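Local coordinates for protein L-talarate/galactarate dehydratase (Salmonella typhimurium, PDB 2PP1) that dehydrates L-talarate and galactarate to 5-keto-4-deoxy-D-glucarate with the help of one magnesium ion per subunit, and also epimerises L-talarate to galactarate, at residues L255-I260 against G277-S282; V298-P303 against R323-H328; S45-L50 against G170-P175. All coordinates share one frame; numbering follows the deposited sequence.

Contact 1 (L255-I260 against G277-S282); sequences LDAYDI and GEMLTS. With MG (magnesium ion), chain G; LLH ((2R,3S,4R)-2,3,4-trihydroxy-5-(hydroxyamino)-5-oxopentanoic acid), chain H.
Leu-280 and Ala-257 carry the apolar part of this contact, Leu-280 against Tyr-258 and Ala-257 against Met-279. Both segments are loops of the C-terminal TIM-barrel-like (beta/alpha) domain of this mandelate racemase family enzyme. They leave the C-terminal ends of adjacent parallel strands, 251-252 and 274-276, where this fold places its active site. Each loop leads into the next helix. The packing has two points. CD2 of Leu-280 lies over one face of the Tyr-258 ring, 4.2 Å from the ring centroid and 28° off the normal, a CH-pi contact. CG of Leu-280 stands anti to its own carbonyl carbon (chi1 -54°), which swings CD2 to the tyrosine ring. Beside this pair, Ala-257 CB meets Met-279 CB at 3.9 Å. Beyond CB, bends at chi2 and chi3 turn the Met-279 sulfur and CE off from Ala-257.

The polar link across the contact goes through water. One water donates to Tyr-258 OH at 3.1 Å and to Met-279 O at 2.6 Å. It sits in the plane of the tyrosine ring, at its edge. Tyr-258 OH is also hydrogen-bonded to Glu-285 of helix 283-291. Within 255-260, Asp-256 forms an Asx turn: its OD2 accepts from Tyr-258 N at 3.0 Å, and the N-H comes from above the carboxylate plane.

Glu-278 is the metal-binding side of the contact. It shares the magnesium ion with Asp-226 and Glu-252, a bound water and the hydroxamate ligand. Glu-278 OE1 binds the metal at 2.2 Å, while ligand atoms O1 and ON bind it at 2.5 and 2.4 Å.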
# COMPACT_ATOMS: atom_id res chain seq x y z
N LEU A 255 16.96 23.26 -9.46
CA LEU A 255 16.03 24.37 -9.68
C LEU A 255 14.91 24.44 -8.66
O LEU A 255 14.78 23.57 -7.80
CB LEU A 255 15.40 24.25 -11.07
CG LEU A 255 16.34 23.98 -12.24
CD1 LEU A 255 15.54 23.52 -13.45
CD2 LEU A 255 17.13 25.24 -12.54
N ASP A 256 14.08 25.48 -8.79
CA ASP A 256 12.93 25.66 -7.92
C ASP A 256 12.19 24.33 -7.85
O ASP A 256 12.00 23.66 -8.87
CB ASP A 256 11.99 26.72 -8.50
CG ASP A 256 10.81 27.02 -7.59
OD1 ASP A 256 10.99 27.74 -6.59
OD2 ASP A 256 9.71 26.51 -7.85
N ALA A 257 11.79 23.95 -6.64
CA ALA A 257 11.09 22.69 -6.41
C ALA A 257 9.85 22.48 -7.29
O ALA A 257 9.42 21.35 -7.52
CB ALA A 257 10.70 22.57 -4.93
N TYR A 258 9.28 23.57 -7.77
CA TYR A 258 8.09 23.46 -8.59
C TYR A 258 8.33 23.65 -10.08
O TYR A 258 7.38 23.67 -10.86
CB TYR A 258 7.02 24.44 -8.09
CG TYR A 258 6.49 24.05 -6.73
CD1 TYR A 258 5.41 23.19 -6.61
CD2 TYR A 258 7.13 24.48 -5.56
CE1 TYR A 258 4.96 22.76 -5.36
CE2 TYR A 258 6.70 24.06 -4.31
CZ TYR A 258 5.62 23.20 -4.21
OH TYR A 258 5.19 22.77 -2.98
N ASP A 259 9.59 23.78 -10.48
CA ASP A 259 9.91 23.93 -11.89
C ASP A 259 9.98 22.53 -12.51
O ASP A 259 11.06 21.99 -12.75
CB ASP A 259 11.25 24.65 -12.10
CG ASP A 259 11.53 24.93 -13.58
OD1 ASP A 259 10.71 24.51 -14.43
OD2 ASP A 259 12.55 25.57 -13.91
N ILE A 260 8.81 21.95 -12.76
CA ILE A 260 8.71 20.61 -13.31
C ILE A 260 9.41 20.42 -14.65
O ILE A 260 10.26 19.54 -14.80
CB ILE A 260 7.24 20.19 -13.45
CG1 ILE A 260 6.53 20.32 -12.10
CG2 ILE A 260 7.14 18.75 -13.99
CD1 ILE A 260 5.05 19.94 -12.13
N GLY A 277 12.31 16.87 -4.77
CA GLY A 277 11.08 16.52 -4.08
C GLY A 277 10.98 16.74 -2.57
O GLY A 277 9.88 16.75 -2.00
N GLU A 278 12.11 16.93 -1.91
CA GLU A 278 12.09 17.12 -0.46
C GLU A 278 11.16 18.23 0.02
O GLU A 278 10.60 18.14 1.12
CB GLU A 278 13.49 17.43 0.05
CG GLU A 278 13.86 18.87 -0.18
CD GLU A 278 15.10 19.23 0.55
OE1 GLU A 278 16.15 18.64 0.23
OE2 GLU A 278 15.03 20.09 1.45
N MET A 279 11.00 19.28 -0.77
CA MET A 279 10.16 20.41 -0.37
C MET A 279 8.67 20.21 -0.60
O MET A 279 7.86 20.98 -0.08
CB MET A 279 10.61 21.69 -1.09
CG MET A 279 12.07 22.05 -0.90
SD MET A 279 12.53 22.29 0.83
CE MET A 279 11.42 23.63 1.31
N LEU A 280 8.30 19.19 -1.36
CA LEU A 280 6.89 18.94 -1.64
C LEU A 280 6.14 18.52 -0.39
O LEU A 280 6.68 17.83 0.48
CB LEU A 280 6.75 17.90 -2.75
CG LEU A 280 7.55 18.27 -4.02
CD1 LEU A 280 7.31 17.23 -5.13
CD2 LEU A 280 7.15 19.65 -4.50
N THR A 281 4.88 18.95 -0.28
CA THR A 281 4.10 18.65 0.91
C THR A 281 2.81 17.86 0.71
O THR A 281 1.81 18.13 1.37
CB THR A 281 3.75 19.97 1.65
OG1 THR A 281 2.85 20.75 0.85
CG2 THR A 281 5.01 20.79 1.87
N SER A 282 2.83 16.88 -0.19
CA SER A 282 1.66 16.04 -0.42
C SER A 282 1.89 15.06 -1.55
O SER A 282 2.83 15.20 -2.34
CB SER A 282 0.43 16.88 -0.77
OG SER A 282 0.52 17.40 -2.09
MG MG G . 18.32 18.46 -0.17
O5A LLH H . 19.73 24.28 6.02
C5 LLH H . 18.64 23.81 5.61
O5B LLH H . 17.69 24.49 5.14
C4 LLH H . 18.43 22.29 5.68
O4 LLH H . 19.44 21.67 6.48
C3 LLH H . 18.44 21.72 4.26
O3 LLH H . 19.66 22.07 3.59
C2 LLH H . 18.30 20.17 4.23
O2 LLH H . 16.98 19.90 4.69
C1 LLH H . 18.51 19.52 2.85
O1 LLH H . 18.11 20.04 1.82
N LLH H . 19.19 18.35 2.85
ON LLH H . 19.12 17.44 1.80
O HOH W 1 7.03 23.40 -0.54
O HOH W 2 17.62 19.74 -1.60

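Contact 2 (V298-P303 against R323-H328); sequences VQPDAP and RKLAPH. With LLH ((2R,3S,4R)-2,3,4-trihydroxy-5-(hydroxyamino)-5-oxopentanoic acid), chain H.
His-328 ND1 donates to Asp-301 OD2 at 2.8 Å, with an N-H...O angle of 158°. The oxygen uses its anti lone pair and lies almost in the plane of the imidazole. Carboxylate and ring planes are turned 38° apart. Asp-301 holds CG anti to its backbone N (chi1 177°), which turns the carboxylate to the imidazole. At the other ring nitrogen, His-328 NE2 and ligand O2 share a hydrogen bond of 2.7 Å. Asp-301 OD2 has a second partner in Tyr-80 OH, and OD1 caps the following helix at Arg-304 N.

The ends of parallel barrel strands 297-298 and 324-325 pair at Val-298 and Leu-325. Val-298 N donates to Lys-324 O at 2.9 Å, and Ala-326 N to Val-298 O at 3.1 Å. Beyond the strands, His-328 N continues the pairing with a bond to Pro-300 O at 3.0 Å, which ties down the backbone of the histidine itself. A water lies between Ala-326 O and Gln-299 NE2, its bond to NE2 weak. The stronger partner of NE2 is Glu-252, a magnesium ligand.

Packing flanks these bonds. Pro-300 CD meets Leu-325 CD1 at 3.5 Å. Val-298 CG2 touches Arg-323 CB at 3.7 Å, the two side chains crossing at about a right angle. Helix 308-320 packs on Val-298 and Pro-300.

His-328 is the proton donor/acceptor of the active site. Asp-301 is understood to raise its basicity. The geometry is consistent with the carboxylate holding the ring so that NE2 faces the ligand.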
# COMPACT_ATOMS: atom_id res chain seq x y z
N VAL A 298 13.38 10.17 -6.72
CA VAL A 298 12.26 10.85 -6.09
C VAL A 298 12.65 10.92 -4.62
O VAL A 298 13.03 9.90 -4.02
CB VAL A 298 10.96 10.05 -6.27
CG1 VAL A 298 9.80 10.72 -5.50
CG2 VAL A 298 10.63 9.95 -7.76
N GLN A 299 12.56 12.12 -4.04
CA GLN A 299 12.94 12.33 -2.65
C GLN A 299 11.80 12.83 -1.76
O GLN A 299 11.74 14.01 -1.42
CB GLN A 299 14.12 13.30 -2.60
CG GLN A 299 15.29 12.85 -3.45
CD GLN A 299 16.46 13.82 -3.45
OE1 GLN A 299 16.37 14.92 -4.01
NE2 GLN A 299 17.56 13.41 -2.83
N PRO A 300 10.89 11.93 -1.36
CA PRO A 300 9.78 12.34 -0.50
C PRO A 300 10.29 12.50 0.94
O PRO A 300 11.38 12.05 1.27
CB PRO A 300 8.78 11.19 -0.62
CG PRO A 300 9.35 10.28 -1.72
CD PRO A 300 10.82 10.48 -1.63
N ASP A 301 9.48 13.15 1.77
CA ASP A 301 9.81 13.39 3.17
C ASP A 301 8.50 13.08 3.90
O ASP A 301 7.53 13.83 3.81
CB ASP A 301 10.20 14.87 3.33
CG ASP A 301 10.50 15.26 4.78
OD1 ASP A 301 9.66 14.97 5.65
OD2 ASP A 301 11.57 15.86 5.03
N ALA A 302 8.46 11.95 4.61
CA ALA A 302 7.24 11.54 5.30
C ALA A 302 6.62 12.67 6.14
O ALA A 302 5.42 12.95 6.03
CB ALA A 302 7.50 10.30 6.15
N PRO A 303 7.42 13.30 7.01
CA PRO A 303 6.85 14.38 7.83
C PRO A 303 6.25 15.48 6.96
O PRO A 303 5.13 15.93 7.22
CB PRO A 303 8.05 14.87 8.63
CG PRO A 303 8.83 13.56 8.85
CD PRO A 303 8.77 12.94 7.47
N ARG A 323 11.50 4.97 -10.97
CA ARG A 323 12.45 5.88 -10.33
C ARG A 323 13.08 5.30 -9.05
O ARG A 323 12.50 4.43 -8.40
CB ARG A 323 11.75 7.20 -9.96
CG ARG A 323 10.90 7.79 -11.08
CD ARG A 323 11.73 8.03 -12.33
NE ARG A 323 10.95 8.73 -13.34
CZ ARG A 323 11.45 9.15 -14.49
NH1 ARG A 323 12.73 8.94 -14.77
NH2 ARG A 323 10.68 9.81 -15.36
N LYS A 324 14.26 5.80 -8.70
CA LYS A 324 14.96 5.37 -7.49
C LYS A 324 14.40 6.23 -6.34
O LYS A 324 13.83 7.30 -6.59
CB LYS A 324 16.46 5.62 -7.61
CG LYS A 324 17.19 4.82 -8.68
CD LYS A 324 17.22 3.33 -8.37
CE LYS A 324 18.17 2.57 -9.31
NZ LYS A 324 19.61 3.02 -9.17
N LEU A 325 14.57 5.77 -5.11
CA LEU A 325 14.07 6.50 -3.95
C LEU A 325 15.21 6.94 -3.06
O LEU A 325 16.10 6.16 -2.75
CB LEU A 325 13.11 5.64 -3.12
CG LEU A 325 12.35 6.39 -2.02
CD1 LEU A 325 11.17 7.12 -2.64
CD2 LEU A 325 11.85 5.41 -0.96
N ALA A 326 15.19 8.21 -2.66
CA ALA A 326 16.20 8.75 -1.75
C ALA A 326 15.45 9.73 -0.86
O ALA A 326 15.43 10.94 -1.11
CB ALA A 326 17.30 9.47 -2.53
N PRO A 327 14.81 9.22 0.21
CA PRO A 327 14.05 10.04 1.16
C PRO A 327 14.91 11.13 1.76
O PRO A 327 16.12 10.96 1.92
CB PRO A 327 13.60 9.02 2.20
CG PRO A 327 13.50 7.74 1.40
CD PRO A 327 14.75 7.79 0.58
N HIS A 328 14.29 12.26 2.10
CA HIS A 328 15.02 13.39 2.68
C HIS A 328 14.93 13.49 4.19
O HIS A 328 13.85 13.41 4.77
CB HIS A 328 14.50 14.68 2.05
CG HIS A 328 14.83 15.92 2.82
ND1 HIS A 328 13.99 16.45 3.77
CD2 HIS A 328 15.90 16.75 2.77
CE1 HIS A 328 14.53 17.55 4.27
NE2 HIS A 328 15.69 17.75 3.68
O5A LLH H . 19.73 24.28 6.02
C5 LLH H . 18.64 23.81 5.61
O5B LLH H . 17.69 24.49 5.14
C4 LLH H . 18.43 22.29 5.68
O4 LLH H . 19.44 21.67 6.48
C3 LLH H . 18.44 21.72 4.26
O3 LLH H . 19.66 22.07 3.59
C2 LLH H . 18.30 20.17 4.23
O2 LLH H . 16.98 19.90 4.69
C1 LLH H . 18.51 19.52 2.85
O1 LLH H . 18.11 20.04 1.82
N LLH H . 19.19 18.35 2.85
ON LLH H . 19.12 17.44 1.80
O HOH W 3 17.91 12.19 -0.20

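Contact 3 (S45-L50 against G170-P175); sequences SDAKVL and GFLHTP. With LLH ((2R,3S,4R)-2,3,4-trihydroxy-5-(hydroxyamino)-5-oxopentanoic acid), chain H.
With chi1 at 55°, Asp-46 holds CG between its backbone N and carbonyl carbon. This sends the carboxylate to the ligand, while CB stays against Phe-171 CE1, 3.9 Å away. Lys-48 bends at chi3 and chi4 and brings NZ back to the edge of the same carboxylate, between its two oxygens. An early loop of the chain, after strand 43-44, here meets the loop between strand 161-166 and helix 176-188 of the TIM-barrel-like domain. Asp-46 is the N-cap of helix 47-50: its OD1 accepts from Lys-48 N. The opposing segment holds a type I beta turn, Phe-171 to Thr-174.

Lys-48 NZ forms a salt bridge with Asp-46 at 2.7 Å, on the syn lone pair of OD2, and a weak bond with OD1. Gln-54 also accepts from NZ. The lysine and aspartate, both substrate-binding, probably offset each other's charge.

Between the segments, Leu-172 N gives Ser-45 O a weak, bent bond of 3.0 Å. The same oxygen lies in the plane of the Phe-171 ring, at its edge. Leu-172 is the main apolar side chain: Leu-172 CD1 reaches Ala-47 CB and Leu-172 CB reaches Leu-50 CD2, each at 3.9 Å. The two leucine side chains cross at a slant. Ser-45 CB also lies against His-173 CB. Phe-171 and Leu-172 both touch Lys-197, the proton acceptor, on strand 194-197.

At the ligand, Lys-48 NZ donates to O5B at 2.9 Å, and ligand O3 donates to Asp-46 OD2 at 2.7 Å.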
# COMPACT_ATOMS: atom_id res chain seq x y z
N SER A 45 24.21 26.86 7.00
CA SER A 45 23.90 27.59 5.77
C SER A 45 24.08 26.79 4.48
O SER A 45 25.19 26.34 4.18
CB SER A 45 24.76 28.85 5.67
OG SER A 45 24.44 29.81 6.67
N ASP A 46 23.00 26.60 3.72
CA ASP A 46 23.13 25.94 2.43
C ASP A 46 23.01 27.09 1.42
O ASP A 46 23.01 28.26 1.83
CB ASP A 46 22.05 24.87 2.18
CG ASP A 46 20.63 25.38 2.33
OD1 ASP A 46 20.37 26.58 2.09
OD2 ASP A 46 19.75 24.57 2.67
N ALA A 47 22.91 26.79 0.13
CA ALA A 47 22.83 27.86 -0.87
C ALA A 47 21.70 28.87 -0.68
O ALA A 47 21.81 30.01 -1.13
CB ALA A 47 22.77 27.25 -2.28
N LYS A 48 20.62 28.47 -0.02
CA LYS A 48 19.48 29.37 0.20
C LYS A 48 19.90 30.57 1.04
O LYS A 48 19.32 31.66 0.94
CB LYS A 48 18.32 28.63 0.89
CG LYS A 48 17.71 27.52 0.04
CD LYS A 48 16.52 26.84 0.73
CE LYS A 48 16.94 25.81 1.77
NZ LYS A 48 17.70 26.38 2.91
N VAL A 49 20.91 30.38 1.87
CA VAL A 49 21.41 31.44 2.72
C VAL A 49 22.40 32.31 1.95
O VAL A 49 22.38 33.53 2.06
CB VAL A 49 22.10 30.88 3.97
CG1 VAL A 49 22.73 32.01 4.78
CG2 VAL A 49 21.09 30.11 4.81
N LEU A 50 23.26 31.67 1.17
CA LEU A 50 24.25 32.42 0.41
C LEU A 50 23.66 33.25 -0.72
O LEU A 50 24.32 34.16 -1.21
CB LEU A 50 25.35 31.49 -0.11
CG LEU A 50 26.50 31.19 0.87
CD1 LEU A 50 25.97 30.43 2.08
CD2 LEU A 50 27.59 30.38 0.17
N GLY A 170 28.70 18.66 4.68
CA GLY A 170 29.01 19.31 3.41
C GLY A 170 28.30 20.62 3.15
O GLY A 170 28.06 20.98 2.00
N PHE A 171 27.98 21.35 4.21
CA PHE A 171 27.28 22.63 4.08
C PHE A 171 28.19 23.79 3.67
O PHE A 171 29.40 23.76 3.88
CB PHE A 171 26.54 22.94 5.38
CG PHE A 171 25.18 22.28 5.46
CD1 PHE A 171 24.04 22.96 5.04
CD2 PHE A 171 25.05 20.98 5.92
CE1 PHE A 171 22.78 22.35 5.08
CE2 PHE A 171 23.79 20.35 5.96
CZ PHE A 171 22.66 21.04 5.54
N LEU A 172 27.58 24.82 3.09
CA LEU A 172 28.31 25.98 2.60
C LEU A 172 28.91 26.94 3.62
O LEU A 172 29.71 27.80 3.25
CB LEU A 172 27.44 26.75 1.60
CG LEU A 172 27.38 26.08 0.23
CD1 LEU A 172 26.24 26.66 -0.59
CD2 LEU A 172 28.72 26.26 -0.48
N HIS A 173 28.53 26.82 4.88
CA HIS A 173 29.11 27.69 5.90
C HIS A 173 30.43 27.06 6.37
O HIS A 173 31.19 27.65 7.13
CB HIS A 173 28.15 27.83 7.09
CG HIS A 173 27.85 26.54 7.78
ND1 HIS A 173 28.64 26.03 8.79
CD2 HIS A 173 26.84 25.65 7.61
CE1 HIS A 173 28.13 24.88 9.21
NE2 HIS A 173 27.04 24.63 8.51
N THR A 174 30.70 25.86 5.88
CA THR A 174 31.91 25.12 6.24
C THR A 174 33.06 25.33 5.25
O THR A 174 32.91 25.07 4.06
CB THR A 174 31.60 23.61 6.30
OG1 THR A 174 30.47 23.39 7.16
CG2 THR A 174 32.82 22.84 6.81
N PRO A 175 34.22 25.79 5.74
CA PRO A 175 35.38 26.02 4.88
C PRO A 175 35.81 24.71 4.23
O PRO A 175 35.70 23.65 4.84
CB PRO A 175 36.43 26.55 5.84
CG PRO A 175 35.61 27.26 6.88
CD PRO A 175 34.49 26.27 7.11
O5A LLH H . 19.73 24.28 6.02
C5 LLH H . 18.64 23.81 5.61
O5B LLH H . 17.69 24.49 5.14
C4 LLH H . 18.43 22.29 5.68
O4 LLH H . 19.44 21.67 6.48
C3 LLH H . 18.44 21.72 4.26
O3 LLH H . 19.66 22.07 3.59
C2 LLH H . 18.30 20.17 4.23
O2 LLH H . 16.98 19.90 4.69
C1 LLH H . 18.51 19.52 2.85
O1 LLH H . 18.11 20.04 1.82
N LLH H . 19.19 18.35 2.85
ON LLH H . 19.12 17.44 1.80

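Overall arrangement
Contact 3 closes first along the chain, followed by contact 1 and then contact 2. Contacts 1 and 2 lie in the barrel domain, where strands 251-252, 274-276, 297-298 and 324-325 run side by side in one parallel sheet. The centres of contacts 1 and 2 are about 11 Å apart and they touch: Glu-278 OE1 lies 3.2 Å from His-328 CD2. Contact 3 brings the early segment 45-50 against the loop before helix 176-188. Its centre is about 20 Å from that of contact 1 and about 22 Å from that of contact 2; nearest atoms stay about 6 and 8 Å apart. All three meet at the same ligand. Metal site, proton-transfer histidine and substrate-binding pair thus converge.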